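Local coordinates for Lin2004 protein (Listeria innocua, PDB 2HUJ) that is of unknown function but represents a bacterial protein family that folds as a four-helical bundle, at residues A[23-28]-A[70-75]. Sequence-based numbering, arbitrary orientation.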
ATOM      1  N   LEU A  23       8.100 -10.296   0.643  1.00 23.81           N
ATOM      2  CA  LEU A  23       8.495  -9.520  -0.531  1.00 23.73           C
ATOM      3  C   LEU A  23       7.378  -9.448  -1.562  1.00 25.84           C
ATOM      4  O   LEU A  23       7.010  -8.364  -2.030  1.00 25.93           O
ATOM      5  CB  LEU A  23       9.755 -10.105  -1.154  1.00 25.57           C
ATOM      6  CG  LEU A  23      10.351  -9.388  -2.379  1.00 27.29           C
ATOM      7  CD1 LEU A  23      10.518  -7.915  -2.145  1.00 28.61           C
ATOM      8  CD2 LEU A  23      11.665 -10.019  -2.776  1.00 30.01           C
ATOM      9  N   ILE A  24       6.813 -10.610  -1.889  1.00 28.62           N
ATOM     10  CA  ILE A  24       5.681 -10.686  -2.827  1.00 28.18           C
ATOM     11  C   ILE A  24       4.487  -9.826  -2.351  1.00 28.58           C
ATOM     12  O   ILE A  24       3.928  -9.046  -3.119  1.00 26.56           O
ATOM     13  CB  ILE A  24       5.265 -12.152  -3.057  1.00 30.00           C
ATOM     14  CG1 ILE A  24       6.380 -12.896  -3.808  1.00 28.17           C
ATOM     15  CG2 ILE A  24       3.958 -12.231  -3.852  1.00 34.33           C
ATOM     16  CD1 ILE A  24       6.161 -14.371  -3.927  1.00 29.69           C
ATOM     17  N   ARG A  25       4.133  -9.923  -1.070  1.00 25.63           N
ATOM     18  CA  ARG A  25       3.037  -9.147  -0.542  1.00 25.25           C
ATOM     19  C   ARG A  25       3.336  -7.645  -0.478  1.00 24.66           C
ATOM     20  O   ARG A  25       2.445  -6.818  -0.643  1.00 28.19           O
ATOM     21  CB  ARG A  25       2.631  -9.683   0.823  1.00 26.30           C
ATOM     22  CG  ARG A  25       2.106 -11.070   0.723  1.00 31.51           C
ATOM     23  CD  ARG A  25       1.711 -11.608   2.022  1.00 34.44           C
ATOM     24  NE  ARG A  25       1.136 -12.932   1.826  1.00 34.87           N
ATOM     25  CZ  ARG A  25       0.489 -13.627   2.760  1.00 39.44           C
ATOM     26  NH1 ARG A  25       0.248 -13.128   3.971  1.00 30.80           N
ATOM     27  NH2 ARG A  25       0.048 -14.839   2.458  1.00 36.42           N
ATOM     28  N   THR A  26       4.606  -7.305  -0.296  1.00 24.08           N
ATOM     29  CA  THR A  26       5.066  -5.903  -0.358  1.00 25.92           C
ATOM     30  C   THR A  26       4.890  -5.362  -1.766  1.00 24.67           C
ATOM     31  O   THR A  26       4.391  -4.270  -1.937  1.00 26.65           O
ATOM     32  CB  THR A  26       6.561  -5.788   0.061  1.00 24.68           C
ATOM     33  OG1 THR A  26       6.722  -6.327   1.384  1.00 25.87           O
ATOM     34  CG2 THR A  26       7.033  -4.325   0.049  1.00 26.16           C
ATOM     35  N   GLU A  27       5.259  -6.150  -2.773  1.00 25.31           N
ATOM     36  CA  GLU A  27       5.111  -5.740  -4.184  1.00 26.12           C
ATOM     37  C   GLU A  27       3.632  -5.556  -4.531  1.00 23.78           C
ATOM     38  O   GLU A  27       3.208  -4.591  -5.199  1.00 26.23           O
ATOM     39  CB  GLU A  27       5.781  -6.763  -5.111  1.00 26.41           C
ATOM     40  CG  GLU A  27       7.313  -6.682  -4.971  1.00 28.67           C
ATOM     41  CD  GLU A  27       8.081  -7.832  -5.583  1.00 37.55           C
ATOM     42  OE1 GLU A  27       7.457  -8.823  -6.020  1.00 41.92           O
ATOM     43  OE2 GLU A  27       9.333  -7.700  -5.600  1.00 45.62           O
ATOM     44  N   GLN A  28       2.821  -6.474  -4.043  1.00 25.51           N
ATOM     45  CA  GLN A  28       1.399  -6.413  -4.302  1.00 27.33           C
ATOM     46  C   GLN A  28       0.807  -5.144  -3.687  1.00 25.96           C
ATOM     47  O   GLN A  28      -0.009  -4.457  -4.311  1.00 26.12           O
ATOM     48  CB  GLN A  28       0.732  -7.659  -3.728  1.00 28.28           C
ATOM     49  CG  GLN A  28      -0.752  -7.661  -3.847  1.00 31.73           C
ATOM     50  CD  GLN A  28      -1.182  -8.457  -5.028  1.00 49.55           C
ATOM     51  OE1 GLN A  28      -1.598  -9.594  -4.884  1.00 59.82           O
ATOM     52  NE2 GLN A  28      -1.024  -7.897  -6.209  1.00 51.52           N
ATOM     53  N   PHE A  70      -0.262  -8.199   3.789  1.00 26.84           N
ATOM     54  CA  PHE A  70       1.058  -7.662   4.081  1.00 27.15           C
ATOM     55  C   PHE A  70       1.344  -7.629   5.576  1.00 28.42           C
ATOM     56  O   PHE A  70       2.381  -8.115   6.030  1.00 27.03           O
ATOM     57  CB  PHE A  70       1.207  -6.272   3.475  1.00 26.06           C
ATOM     58  CG  PHE A  70       2.428  -5.521   3.931  1.00 23.78           C
ATOM     59  CD1 PHE A  70       3.710  -5.742   3.348  1.00 24.69           C
ATOM     60  CD2 PHE A  70       2.317  -4.547   4.914  1.00 26.96           C
ATOM     61  CE1 PHE A  70       4.801  -5.004   3.762  1.00 24.66           C
ATOM     62  CE2 PHE A  70       3.408  -3.825   5.332  1.00 26.99           C
ATOM     63  CZ  PHE A  70       4.653  -4.051   4.778  1.00 24.96           C
ATOM     64  N   LEU A  71       0.423  -7.076   6.348  1.00 27.99           N
ATOM     65  CA  LEU A  71       0.640  -6.935   7.786  1.00 28.42           C
ATOM     66  C   LEU A  71       0.772  -8.266   8.503  1.00 27.60           C
ATOM     67  O   LEU A  71       1.538  -8.377   9.455  1.00 27.28           O
ATOM     68  CB  LEU A  71      -0.475  -6.140   8.441  1.00 28.31           C
ATOM     69  CG  LEU A  71      -0.483  -4.638   8.120  1.00 27.74           C
ATOM     70  CD1 LEU A  71      -1.758  -4.053   8.703  1.00 34.65           C
ATOM     71  CD2 LEU A  71       0.763  -3.947   8.655  1.00 31.33           C
ATOM     72  N   GLU A  72       0.029  -9.268   8.050  1.00 29.41           N
ATOM     73  CA  GLU A  72       0.093 -10.625   8.626  1.00 30.02           C
ATOM     74  C   GLU A  72       1.521 -11.125   8.762  1.00 27.88           C
ATOM     75  O   GLU A  72       1.861 -11.731   9.763  1.00 27.24           O
ATOM     76  CB  GLU A  72      -0.719 -11.590   7.757  1.00 29.22           C
ATOM     77  CG  GLU A  72      -0.891 -12.954   8.347  1.00 33.33           C
ATOM     78  CD  GLU A  72      -1.438 -13.979   7.365  1.00 40.66           C
ATOM     79  OE1 GLU A  72      -1.785 -13.621   6.207  1.00 48.17           O
ATOM     80  OE2 GLU A  72      -1.515 -15.159   7.779  1.00 55.57           O
ATOM     81  N   LEU A  73       2.343 -10.859   7.752  1.00 25.37           N
ATOM     82  CA  LEU A  73       3.760 -11.228   7.758  1.00 25.43           C
ATOM     83  C   LEU A  73       4.712 -10.120   8.187  1.00 22.65           C
ATOM     84  O   LEU A  73       5.733 -10.377   8.838  1.00 26.69           O
ATOM     85  CB  LEU A  73       4.162 -11.696   6.367  1.00 26.36           C
ATOM     86  CG  LEU A  73       3.363 -12.867   5.789  1.00 34.86           C
ATOM     87  CD1 LEU A  73       4.047 -13.308   4.523  1.00 36.74           C
ATOM     88  CD2 LEU A  73       3.302 -14.019   6.772  1.00 35.87           C
ATOM     89  N   ALA A  74       4.353  -8.872   7.887  1.00 24.68           N
ATOM     90  CA  ALA A  74       5.232  -7.738   8.117  1.00 24.42           C
ATOM     91  C   ALA A  74       5.382  -7.408   9.592  1.00 24.94           C
ATOM     92  O   ALA A  74       6.458  -6.988  10.014  1.00 25.80           O
ATOM     93  CB  ALA A  74       4.696  -6.468   7.371  1.00 24.90           C
ATOM     94  N   ILE A  75       4.306  -7.511  10.366  1.00 25.40           N
ATOM     95  CA  ILE A  75       4.409  -7.210  11.798  1.00 26.57           C
ATOM     96  C   ILE A  75       5.325  -8.185  12.542  1.00 28.01           C
ATOM     97  O   ILE A  75       6.269  -7.734  13.208  1.00 28.34           O
ATOM     98  CB  ILE A  75       3.035  -7.023  12.479  1.00 30.23           C
ATOM     99  CG1 ILE A  75       2.234  -5.925  11.795  1.00 33.50           C
ATOM    100  CG2 ILE A  75       3.224  -6.682  13.980  1.00 32.30           C
ATOM    101  CD1 ILE A  75       2.989  -4.634  11.571  1.00 37.53           C
TER
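Arg25 reaches from helix 16-45 across to helix 52-81, where its NH1 gives a hydrogen bond to Glu72 OE1 (3.1 Å) within a salt bridge. The N-H...O angle of 144° shows a bent bond, and NH1 meets the oxygen from above the carboxylate plane; guanidinium and carboxylate are turned 40° against each other. Extended from CG to NE, the arginine chain carries the guanidinium to Leu73 and Glu72; the axes of the two segments approach to 9.4 Å. On the way Arg25 passes over Leu73 at about a right angle: Leu73 CD1 lies 3.8 Å from Arg25 CD and covers one face of the guanidinium, while Leu73 CG is 3.6 Å from Arg25 NH1. NH1 is held more firmly by the carbonyl of Asp69, with Glu72 OE1 as its second acceptor, and NE pairs with the carboxylate of Glu21, which should limit rotation of the charged head. Deeper in, Phe70 turns its ring edge to Thr26, with CE1 3.3 Å from Thr26 OG1. That hydroxyl sits beside its own backbone N (chi1 -57°) and is hydrogen-bonded to the carbonyl of Leu22, one turn earlier. Ala74 CB lies over one face of the phenyl ring, 3.5 Å above its plane and shifted toward the rim, and Leu91, Cys95 and Leu126 bring the other two helices of the bundle against Phe70. The contact thus joins the first two helices, here steeply inclined and nearer antiparallel than parallel, with an aromatic side chain in the core and an ion pair toward solvent. Solvent probably screens the pair at exposed Glu72, and the bend and shared NH1 suggest a modest bond; the buried threonine spends its hydrogen on the Leu22 carbonyl and turns its oxygen to the slightly positive C-H edge of the phenyl ring.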